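Local coordinates for protein beta-galactosidase (Bacteroides thetaiotaomicron, PDB 5MUJ) that is a glycoside hydrolase with a five-bladed beta-propeller fold that binds a rhamnogalacturonan-II chain B glycan and probably hydrolyses arabinofuranosyl linkages in this plant pectin, at residues D341-H346 with T363-G368; Y45-A50 with N99-R104; A197-K202 with G258-A263. All coordinates share one frame; numbering follows the deposited sequence.

In the fold
The chain forms five four-stranded antiparallel sheets, a five-bladed beta-propeller. Contacts 1 and 2 share one blade, and their centres lie 10 Å apart. Strand 45-51, from the start of the chain, is added there as the outer strand beside 357-363, which comes near the end; T363 N stands 2.7 Å from Y45 O, a probable hydrogen bond joining the two contacts. Contact 2 then ties this blade to the one that runs from strand 59-68 to strand 104-110. Contact 3 lies across the chain's centre, 35 Å between centres from either of the others, where the chain enters and leaves another blade. Its W200 side chain is about 10 Å from 8PK, a methylated fucose unit of the bound glycan.

Contact 1 of 3, residues D341-H346 with T363-G368; sequences DGVVYH and TSKPMG
S364 meets V344 where strand 357-363 has just ended beside strand 343-351, and its short side chain does work that a backbone carbonyl would do in a regular ladder. From CB outward, the methylene carbon rests 4.0 Å from V344 CB. The hydroxyl follows with OG turned in between the backbone N and the carbonyl carbon (chi1 52°), which carries it back to the neighbouring strand. There OG accepts from V344 N at 2.9 Å, an almost straight bond (171° at the hydrogen), while passing close to V343 CA. A water on OG is also held by G342 O, in the turn before strand 343-351, so the hydroxyl has two polar partners. The return bond is ordinary backbone: S364 N donates to V344 O at 3.0 Å. Together the two bonds imitate an antiparallel hydrogen-bonded pair in which OG stands in for the serine carbonyl.

One step back, Y345 and T363 form a non-hydrogen-bonded pair with both side chains on the same face. The T363 methyl CG2 lies obliquely against the tyrosine ring, 3.8 Å from Y345 CD2. On its other branch, T363 OG1 donates to K365 O at 2.6 Å from well above the carbonyl plane, which ties down the chain as it leaves the sheet. The departing chain then folds over the same face: selenomethionine M367, bent at chi2 and chi3, brings its methyl CE to 3.5 Å from Y345 OH, and its CG lies 4.2 Å from V343 CG1.

The contact lies where the second and third strands of a propeller blade part, the third bordered in turn by the N-terminal strand 45-51 in a velcro-type closure.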
loop_
_atom_site.group_PDB
_atom_site.type_symbol
_atom_site.label_atom_id
_atom_site.label_comp_id
_atom_site.label_asym_id
_atom_site.label_seq_id
_atom_site.Cartn_x
_atom_site.Cartn_y
_atom_site.Cartn_z
ATOM N N ASP A 341 -4.620 19.761 -8.895
ATOM C CA ASP A 341 -4.784 20.703 -9.990
ATOM C C ASP A 341 -5.522 20.070 -11.160
ATOM O O ASP A 341 -5.065 20.119 -12.282
ATOM C CB ASP A 341 -3.407 21.247 -10.412
ATOM C CG ASP A 341 -3.503 22.411 -11.377
ATOM O OD1 ASP A 341 -4.302 23.347 -11.135
ATOM O OD2 ASP A 341 -2.768 22.355 -12.382
ATOM N N GLY A 342 -6.652 19.444 -10.868
ATOM C CA GLY A 342 -7.531 18.914 -11.900
ATOM C C GLY A 342 -7.062 17.662 -12.634
ATOM O O GLY A 342 -7.646 17.295 -13.658
ATOM N N VAL A 343 -6.052 16.978 -12.101
ATOM C CA VAL A 343 -5.507 15.773 -12.727
ATOM C C VAL A 343 -5.390 14.705 -11.650
ATOM O O VAL A 343 -4.934 15.015 -10.539
ATOM C CB VAL A 343 -4.137 16.066 -13.366
ATOM C CG1 VAL A 343 -3.562 14.849 -14.066
ATOM C CG2 VAL A 343 -4.249 17.253 -14.343
ATOM N N VAL A 344 -5.804 13.476 -11.985
ATOM C CA VAL A 344 -5.639 12.302 -11.117
ATOM C C VAL A 344 -4.398 11.514 -11.500
ATOM O O VAL A 344 -4.198 11.220 -12.677
ATOM C CB VAL A 344 -6.859 11.349 -11.163
ATOM C CG1 VAL A 344 -6.652 10.187 -10.177
ATOM C CG2 VAL A 344 -8.136 12.074 -10.834
ATOM N N TYR A 345 -3.549 11.228 -10.499
ATOM C CA TYR A 345 -2.320 10.470 -10.681
ATOM C C TYR A 345 -2.482 9.188 -9.868
ATOM O O TYR A 345 -2.613 9.259 -8.647
ATOM C CB TYR A 345 -1.083 11.232 -10.167
ATOM C CG TYR A 345 -0.844 12.604 -10.789
ATOM C CD1 TYR A 345 -1.612 13.717 -10.422
ATOM C CD2 TYR A 345 0.182 12.796 -11.706
ATOM C CE1 TYR A 345 -1.391 14.960 -11.008
ATOM C CE2 TYR A 345 0.415 14.037 -12.271
ATOM C CZ TYR A 345 -0.356 15.101 -11.901
ATOM O OH TYR A 345 -0.139 16.354 -12.460
ATOM N N HIS A 346 -2.441 8.052 -10.549
ATOM C CA HIS A 346 -2.566 6.763 -9.916
ATOM C C HIS A 346 -1.195 6.081 -9.983
ATOM O O HIS A 346 -0.779 5.635 -11.047
ATOM C CB HIS A 346 -3.638 5.939 -10.601
ATOM C CG HIS A 346 -4.056 4.714 -9.825
ATOM N ND1 HIS A 346 -5.363 4.273 -9.828
ATOM C CD2 HIS A 346 -3.354 3.784 -9.103
ATOM C CE1 HIS A 346 -5.465 3.161 -9.103
ATOM N NE2 HIS A 346 -4.272 2.843 -8.657
ATOM N N THR A 363 -2.549 8.565 -15.501
ATOM C CA THR A 363 -3.188 9.859 -15.251
ATOM C C THR A 363 -4.533 9.995 -15.958
ATOM O O THR A 363 -4.815 9.272 -16.895
ATOM C CB THR A 363 -2.268 11.023 -15.666
ATOM O OG1 THR A 363 -1.926 10.881 -17.042
ATOM C CG2 THR A 363 -1.001 11.035 -14.799
ATOM N N SER A 364 -5.349 10.914 -15.473
ATOM C CA SER A 364 -6.670 11.174 -16.046
ATOM C C SER A 364 -6.649 11.919 -17.424
ATOM O O SER A 364 -7.610 11.796 -18.185
ATOM C CB SER A 364 -7.512 11.980 -15.087
ATOM O OG SER A 364 -6.814 13.130 -14.667
ATOM N N LYS A 365 -5.603 12.699 -17.721
ATOM C CA LYS A 365 -5.364 13.124 -19.110
ATOM C C LYS A 365 -3.902 12.883 -19.454
ATOM O O LYS A 365 -3.079 12.731 -18.541
ATOM C CB LYS A 365 -5.732 14.599 -19.296
ATOM C CG LYS A 365 -4.821 15.568 -18.542
ATOM C CD LYS A 365 -5.303 17.009 -18.663
ATOM C CE LYS A 365 -4.240 18.015 -18.241
ATOM N NZ LYS A 365 -4.622 19.390 -18.678
ATOM N N PRO A 366 -3.567 12.809 -20.760
ATOM C CA PRO A 366 -2.140 12.649 -21.064
ATOM C C PRO A 366 -1.254 13.742 -20.425
ATOM O O PRO A 366 -1.576 14.946 -20.523
ATOM C CB PRO A 366 -2.081 12.766 -22.598
ATOM C CG PRO A 366 -3.461 12.449 -23.065
ATOM C CD PRO A 366 -4.368 13.021 -21.994
HETATM N N MSE A 367 -0.145 13.323 -19.784
HETATM C CA MSE A 367 0.844 14.190 -19.142
HETATM C C MSE A 367 2.244 13.917 -19.675
HETATM O O MSE A 367 3.227 14.198 -19.007
HETATM C CB MSE A 367 0.788 13.971 -17.624
HETATM C CG MSE A 367 -0.537 14.350 -16.981
HETATM SE SE MSE A 367 -1.024 16.246 -17.171
HETATM C CE MSE A 367 0.328 16.845 -15.894
ATOM N N GLY A 368 2.347 13.401 -20.890
ATOM C CA GLY A 368 3.606 12.990 -21.492
ATOM C C GLY A 368 3.933 11.523 -21.265
ATOM O O GLY A 368 3.053 10.698 -21.051
HETATM O O HOH W 1 -7.613 15.469 -15.823
#

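Contact 2 of 3, residues Y45-A50 with N99-R104; sequences YKYGLA and NLLDWR
D102 OD1, which faces the hydroxyl of Y47, is gripped by two donors. N99 ND2 reaches it on the anti side of the carboxylate at 2.9 Å, nearly straight (175°), and water 2 donates to it at 2.7 Å. The same water lies 2.6 Å from Y47 OH, so the phenol and the carboxylate are linked through it and do not bond directly. N99 is fixed by its own loop: its OD1 accepts from L101 N, closing an Asx turn, and from D102 N, which extends it to an Asx motif; with ND2 bonded to D102 OD1, N99 holds D102 at both backbone and side chain.

Beside this polar edge the contact is apolar. Y47 holds CG anti to its backbone N (chi1 175°), and the ring extends toward L101, whose CD2 sits 3.9 Å from the ring centroid and only 8° off the normal, a CH-pi contact. L101 CB reaches the far end of the ring, 3.8 Å from Y47 CZ. Farther along, A50 CB lies obliquely on the W103 indole, 3.7 Å from CD1.

Two more waters link the backbones: one donates to both L49 O and L101 O, the other donates to A50 O and accepts from W103 N. Polar groups facing each other here are thus satisfied through water or within their own loop, leaving apolar side-chain contact to join the two blades directly.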
loop_
_atom_site.group_PDB
_atom_site.type_symbol
_atom_site.label_atom_id
_atom_site.label_comp_id
_atom_site.label_asym_id
_atom_site.label_seq_id
_atom_site.Cartn_x
_atom_site.Cartn_y
_atom_site.Cartn_z
ATOM N N TYR A 45 -4.523 6.946 -18.999
ATOM C CA TYR A 45 -3.304 7.348 -19.777
ATOM C C TYR A 45 -2.040 6.974 -18.971
ATOM O O TYR A 45 -1.757 7.547 -17.901
ATOM C CB TYR A 45 -3.305 8.863 -20.180
ATOM C CG TYR A 45 -4.520 9.156 -21.013
ATOM C CD1 TYR A 45 -4.622 8.676 -22.329
ATOM C CD2 TYR A 45 -5.624 9.722 -20.463
ATOM C CE1 TYR A 45 -5.774 8.860 -23.077
ATOM C CE2 TYR A 45 -6.792 9.891 -21.197
ATOM C CZ TYR A 45 -6.857 9.477 -22.507
ATOM O OH TYR A 45 -8.025 9.636 -23.244
ATOM N N LYS A 46 -1.281 6.014 -19.471
ATOM C CA LYS A 46 -0.105 5.515 -18.709
ATOM C C LYS A 46 1.129 6.354 -19.016
ATOM O O LYS A 46 1.634 6.357 -20.137
ATOM C CB LYS A 46 0.145 4.047 -19.024
ATOM C CG LYS A 46 -0.989 3.194 -18.447
ATOM C CD LYS A 46 -0.727 1.703 -18.464
ATOM C CE LYS A 46 -1.845 0.991 -17.751
ATOM N NZ LYS A 46 -1.567 -0.461 -17.905
ATOM N N TYR A 47 1.593 7.059 -18.005
ATOM C CA TYR A 47 2.776 7.948 -18.156
ATOM C C TYR A 47 4.012 7.086 -18.297
ATOM O O TYR A 47 4.839 7.294 -19.173
ATOM C CB TYR A 47 2.907 8.845 -16.975
ATOM C CG TYR A 47 4.136 9.701 -16.996
ATOM C CD1 TYR A 47 4.168 10.886 -17.722
ATOM C CD2 TYR A 47 5.259 9.349 -16.257
ATOM C CE1 TYR A 47 5.299 11.672 -17.748
ATOM C CE2 TYR A 47 6.412 10.131 -16.277
ATOM C CZ TYR A 47 6.411 11.306 -17.020
ATOM O OH TYR A 47 7.530 12.114 -17.064
ATOM N N GLY A 48 4.130 6.112 -17.397
ATOM C CA GLY A 48 5.169 5.108 -17.409
ATOM C C GLY A 48 5.841 5.099 -16.056
ATOM O O GLY A 48 5.258 5.562 -15.062
ATOM N N LEU A 49 7.066 4.607 -16.016
ATOM C CA LEU A 49 7.735 4.385 -14.735
ATOM C C LEU A 49 8.085 5.695 -14.052
ATOM O O LEU A 49 8.450 6.706 -14.719
ATOM C CB LEU A 49 8.952 3.491 -14.901
ATOM C CG LEU A 49 8.631 2.066 -15.380
ATOM C CD1 LEU A 49 9.799 1.391 -16.060
ATOM C CD2 LEU A 49 8.134 1.197 -14.220
ATOM N N ALA A 50 7.943 5.697 -12.736
ATOM C CA ALA A 50 8.297 6.821 -11.884
ATOM C C ALA A 50 9.628 6.516 -11.188
ATOM O O ALA A 50 10.520 7.358 -11.081
ATOM C CB ALA A 50 7.226 7.003 -10.825
ATOM N N ASN A 99 6.943 17.696 -9.628
ATOM C CA ASN A 99 5.834 17.693 -10.603
ATOM C C ASN A 99 4.985 16.428 -10.603
ATOM O O ASN A 99 4.192 16.211 -11.530
ATOM C CB ASN A 99 6.374 17.971 -12.025
ATOM C CG ASN A 99 7.254 16.862 -12.537
ATOM O OD1 ASN A 99 7.524 15.886 -11.819
ATOM N ND2 ASN A 99 7.720 16.983 -13.761
ATOM N N LEU A 100 5.145 15.622 -9.551
ATOM C CA LEU A 100 4.551 14.255 -9.418
ATOM C C LEU A 100 4.989 13.186 -10.440
ATOM O O LEU A 100 4.670 12.010 -10.259
ATOM C CB LEU A 100 3.015 14.294 -9.319
ATOM C CG LEU A 100 2.425 14.941 -8.071
ATOM C CD1 LEU A 100 0.985 15.395 -8.253
ATOM C CD2 LEU A 100 2.552 13.913 -6.954
ATOM N N LEU A 101 5.785 13.534 -11.447
ATOM C CA LEU A 101 6.109 12.639 -12.545
ATOM C C LEU A 101 7.571 12.198 -12.550
ATOM O O LEU A 101 7.874 11.034 -12.818
ATOM C CB LEU A 101 5.794 13.356 -13.885
ATOM C CG LEU A 101 4.319 13.717 -14.080
ATOM C CD1 LEU A 101 4.188 14.645 -15.324
ATOM C CD2 LEU A 101 3.430 12.441 -14.146
ATOM N N ASP A 102 8.454 13.185 -12.351
ATOM C CA ASP A 102 9.894 13.038 -12.311
ATOM C C ASP A 102 10.349 12.997 -10.852
ATOM O O ASP A 102 10.137 13.963 -10.084
ATOM C CB ASP A 102 10.593 14.223 -13.009
ATOM C CG ASP A 102 10.334 14.264 -14.507
ATOM O OD1 ASP A 102 9.317 14.833 -14.932
ATOM O OD2 ASP A 102 11.150 13.709 -15.259
ATOM N N TRP A 103 11.052 11.927 -10.539
ATOM C CA TRP A 103 11.363 11.550 -9.127
ATOM C C TRP A 103 12.857 11.397 -8.926
ATOM O O TRP A 103 13.563 10.857 -9.798
ATOM C CB TRP A 103 10.644 10.223 -8.703
ATOM C CG TRP A 103 9.193 10.452 -8.602
ATOM C CD1 TRP A 103 8.258 10.315 -9.607
ATOM C CD2 TRP A 103 8.475 10.929 -7.461
ATOM N NE1 TRP A 103 7.017 10.706 -9.153
ATOM C CE2 TRP A 103 7.128 11.079 -7.840
ATOM C CE3 TRP A 103 8.847 11.278 -6.168
ATOM C CZ2 TRP A 103 6.181 11.600 -6.973
ATOM C CZ3 TRP A 103 7.912 11.759 -5.337
ATOM C CH2 TRP A 103 6.594 11.901 -5.721
ATOM N N ARG A 104 13.345 11.868 -7.779
ATOM C CA ARG A 104 14.757 11.668 -7.420
ATOM C C ARG A 104 14.886 10.997 -6.046
ATOM O O ARG A 104 14.451 11.541 -5.040
ATOM C CB ARG A 104 15.496 12.993 -7.415
ATOM C CG ARG A 104 15.492 13.744 -8.758
ATOM C CD ARG A 104 16.131 15.111 -8.598
ATOM N NE ARG A 104 15.351 15.933 -7.670
ATOM C CZ ARG A 104 14.293 16.665 -8.018
ATOM N NH1 ARG A 104 13.888 16.700 -9.289
ATOM N NH2 ARG A 104 13.622 17.348 -7.099
HETATM O O HOH W 2 8.193 14.652 -17.398
HETATM O O HOH W 3 9.393 9.418 -14.217
HETATM O O HOH W 4 11.338 9.810 -12.351
#

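Contact 3 of 3, residues A197-K202 with G258-A263; sequences AQWWEK and GNPVFA
The one direct hydrogen bond between the segments ends on Q198 OE1, which also accepts from W200 NE1 of its own segment. N259 ND2 donates to it at 3.1 Å, in the carbonyl plane and on a lone pair, although the two amide planes stand 78° apart. W200 NE1 donates at 2.8 Å from above that plane, and N259 CB lies obliquely beside this indole N-H. N259 ND2 also bonds to I244 O, and Q198 NE2 to Y256 O, so both amides have their orientation fixed. Behind them, Q198 N donates to E201 OE2, a carboxylate oxygen that also forms a salt bridge with R255.

A water supplies the second polar link. It accepts from W199 NE1 at 2.8 Å, lying in the indole plane at the ring's edge, and donates to N259 O.

The apolar part is built round P260, which follows a cis peptide bond. With CG placed between the backbone N and the carbonyl carbon (chi1 64° for W199, 73° for W200), both indoles are turned to the side where P260 lies, and its ring packs against the two. P260 CD presses obliquely on W199, 3.3 Å from CZ2, a tight approach. P260 CB lies 4.0 Å above the plane of the W200 ring, offset toward its rim, while E201 CB occupies the opposite face. W199 is itself backed by W200, whose CB lies over one of its faces.

The segments precede the first strand, 204-212, and follow the last strand, 254-255, of one blade, so the contact joins the chain's entry to that blade with its exit. A glutamine oxygen shared by two N-H groups holds the W200 indole at its edge, and carbon over both faces sandwiches the ring, which probably limits both its tilt and its rotation.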
loop_
_atom_site.group_PDB
_atom_site.type_symbol
_atom_site.label_atom_id
_atom_site.label_comp_id
_atom_site.label_asym_id
_atom_site.label_seq_id
_atom_site.Cartn_x
_atom_site.Cartn_y
_atom_site.Cartn_z
ATOM N N ALA A 197 -5.410 -12.353 18.007
ATOM C CA ALA A 197 -5.330 -12.537 16.550
ATOM C C ALA A 197 -6.496 -13.371 16.029
ATOM O O ALA A 197 -6.908 -14.349 16.666
ATOM C CB ALA A 197 -4.029 -13.201 16.152
ATOM N N GLN A 198 -7.012 -12.967 14.874
ATOM C CA GLN A 198 -8.179 -13.585 14.256
ATOM C C GLN A 198 -7.801 -14.516 13.090
ATOM O O GLN A 198 -6.655 -14.492 12.599
ATOM C CB GLN A 198 -9.119 -12.488 13.793
ATOM C CG GLN A 198 -9.665 -11.633 14.924
ATOM C CD GLN A 198 -10.274 -10.342 14.428
ATOM O OE1 GLN A 198 -9.729 -9.717 13.511
ATOM N NE2 GLN A 198 -11.388 -9.929 15.019
ATOM N N TRP A 199 -8.750 -15.362 12.661
ATOM C CA TRP A 199 -8.466 -16.369 11.633
ATOM C C TRP A 199 -7.821 -15.814 10.353
ATOM O O TRP A 199 -6.928 -16.425 9.800
ATOM C CB TRP A 199 -9.734 -17.183 11.270
ATOM C CG TRP A 199 -10.896 -16.402 10.616
ATOM C CD1 TRP A 199 -11.958 -15.809 11.258
ATOM C CD2 TRP A 199 -11.075 -16.097 9.206
ATOM N NE1 TRP A 199 -12.805 -15.255 10.358
ATOM C CE2 TRP A 199 -12.280 -15.390 9.093
ATOM C CE3 TRP A 199 -10.371 -16.429 8.045
ATOM C CZ2 TRP A 199 -12.758 -14.928 7.851
ATOM C CZ3 TRP A 199 -10.839 -15.990 6.844
ATOM C CH2 TRP A 199 -12.035 -15.266 6.744
ATOM N N TRP A 200 -8.309 -14.670 9.922
ATOM C CA TRP A 200 -7.910 -14.071 8.629
ATOM C C TRP A 200 -6.491 -13.524 8.552
ATOM O O TRP A 200 -6.025 -13.169 7.453
ATOM C CB TRP A 200 -8.930 -13.004 8.304
ATOM C CG TRP A 200 -8.787 -11.794 9.146
ATOM C CD1 TRP A 200 -9.321 -11.579 10.364
ATOM C CD2 TRP A 200 -8.052 -10.595 8.822
ATOM N NE1 TRP A 200 -8.959 -10.369 10.855
ATOM C CE2 TRP A 200 -8.178 -9.726 9.921
ATOM C CE3 TRP A 200 -7.274 -10.198 7.734
ATOM C CZ2 TRP A 200 -7.570 -8.459 9.956
ATOM C CZ3 TRP A 200 -6.680 -8.932 7.767
ATOM C CH2 TRP A 200 -6.827 -8.088 8.865
ATOM N N GLU A 201 -5.808 -13.455 9.691
ATOM C CA GLU A 201 -4.460 -12.881 9.793
ATOM C C GLU A 201 -3.480 -13.866 10.440
ATOM O O GLU A 201 -2.431 -13.476 10.841
ATOM C CB GLU A 201 -4.520 -11.567 10.591
ATOM C CG GLU A 201 -4.879 -11.789 12.056
ATOM C CD GLU A 201 -4.957 -10.550 12.901
ATOM O OE1 GLU A 201 -4.136 -9.629 12.688
ATOM O OE2 GLU A 201 -5.816 -10.531 13.830
ATOM N N LYS A 202 -3.833 -15.156 10.591
ATOM C CA LYS A 202 -2.942 -16.127 11.303
ATOM C C LYS A 202 -1.648 -16.503 10.602
ATOM O O LYS A 202 -0.720 -16.888 11.273
ATOM C CB LYS A 202 -3.650 -17.442 11.688
ATOM C CG LYS A 202 -4.777 -17.285 12.660
ATOM C CD LYS A 202 -4.345 -16.947 14.063
ATOM C CE LYS A 202 -5.567 -16.870 14.965
ATOM N NZ LYS A 202 -6.005 -18.230 15.415
ATOM N N GLY A 258 -15.742 -7.457 13.830
ATOM C CA GLY A 258 -16.342 -7.892 12.573
ATOM C C GLY A 258 -15.385 -8.180 11.430
ATOM O O GLY A 258 -15.835 -8.363 10.304
ATOM N N ASN A 259 -14.080 -8.263 11.709
ATOM C CA ASN A 259 -13.095 -8.612 10.668
ATOM C C ASN A 259 -13.277 -10.019 10.062
ATOM O O ASN A 259 -13.806 -10.949 10.759
ATOM C CB ASN A 259 -11.684 -8.566 11.223
ATOM C CG ASN A 259 -11.142 -7.171 11.344
ATOM O OD1 ASN A 259 -11.623 -6.268 10.671
ATOM N ND2 ASN A 259 -10.162 -6.971 12.232
ATOM N N PRO A 260 -12.862 -10.241 8.805
ATOM C CA PRO A 260 -12.378 -9.204 7.840
ATOM C C PRO A 260 -13.537 -8.387 7.267
ATOM O O PRO A 260 -14.653 -8.879 7.184
ATOM C CB PRO A 260 -11.669 -10.037 6.751
ATOM C CG PRO A 260 -12.227 -11.430 6.870
ATOM C CD PRO A 260 -12.742 -11.622 8.280
ATOM N N VAL A 261 -13.291 -7.135 6.874
ATOM C CA VAL A 261 -14.352 -6.280 6.349
ATOM C C VAL A 261 -14.419 -6.253 4.801
ATOM O O VAL A 261 -15.359 -5.700 4.243
ATOM C CB VAL A 261 -14.211 -4.826 6.840
ATOM C CG1 VAL A 261 -14.278 -4.777 8.352
ATOM C CG2 VAL A 261 -12.942 -4.145 6.293
ATOM N N PHE A 262 -13.420 -6.823 4.135
ATOM C CA PHE A 262 -13.423 -6.842 2.684
ATOM C C PHE A 262 -12.559 -7.962 2.170
ATOM O O PHE A 262 -11.401 -8.042 2.512
ATOM C CB PHE A 262 -12.897 -5.518 2.143
ATOM C CG PHE A 262 -13.130 -5.330 0.678
ATOM C CD1 PHE A 262 -14.400 -5.428 0.111
ATOM C CD2 PHE A 262 -12.071 -4.989 -0.129
ATOM C CE1 PHE A 262 -14.599 -5.235 -1.248
ATOM C CE2 PHE A 262 -12.253 -4.807 -1.479
ATOM C CZ PHE A 262 -13.512 -4.927 -2.051
ATOM N N ALA A 263 -13.158 -8.836 1.361
ATOM C CA ALA A 263 -12.493 -10.005 0.866
ATOM C C ALA A 263 -13.167 -10.451 -0.415
ATOM O O ALA A 263 -14.328 -10.131 -0.649
ATOM C CB ALA A 263 -12.576 -11.128 1.884
HETATM O O HOH W 5 -14.990 -13.468 10.361
#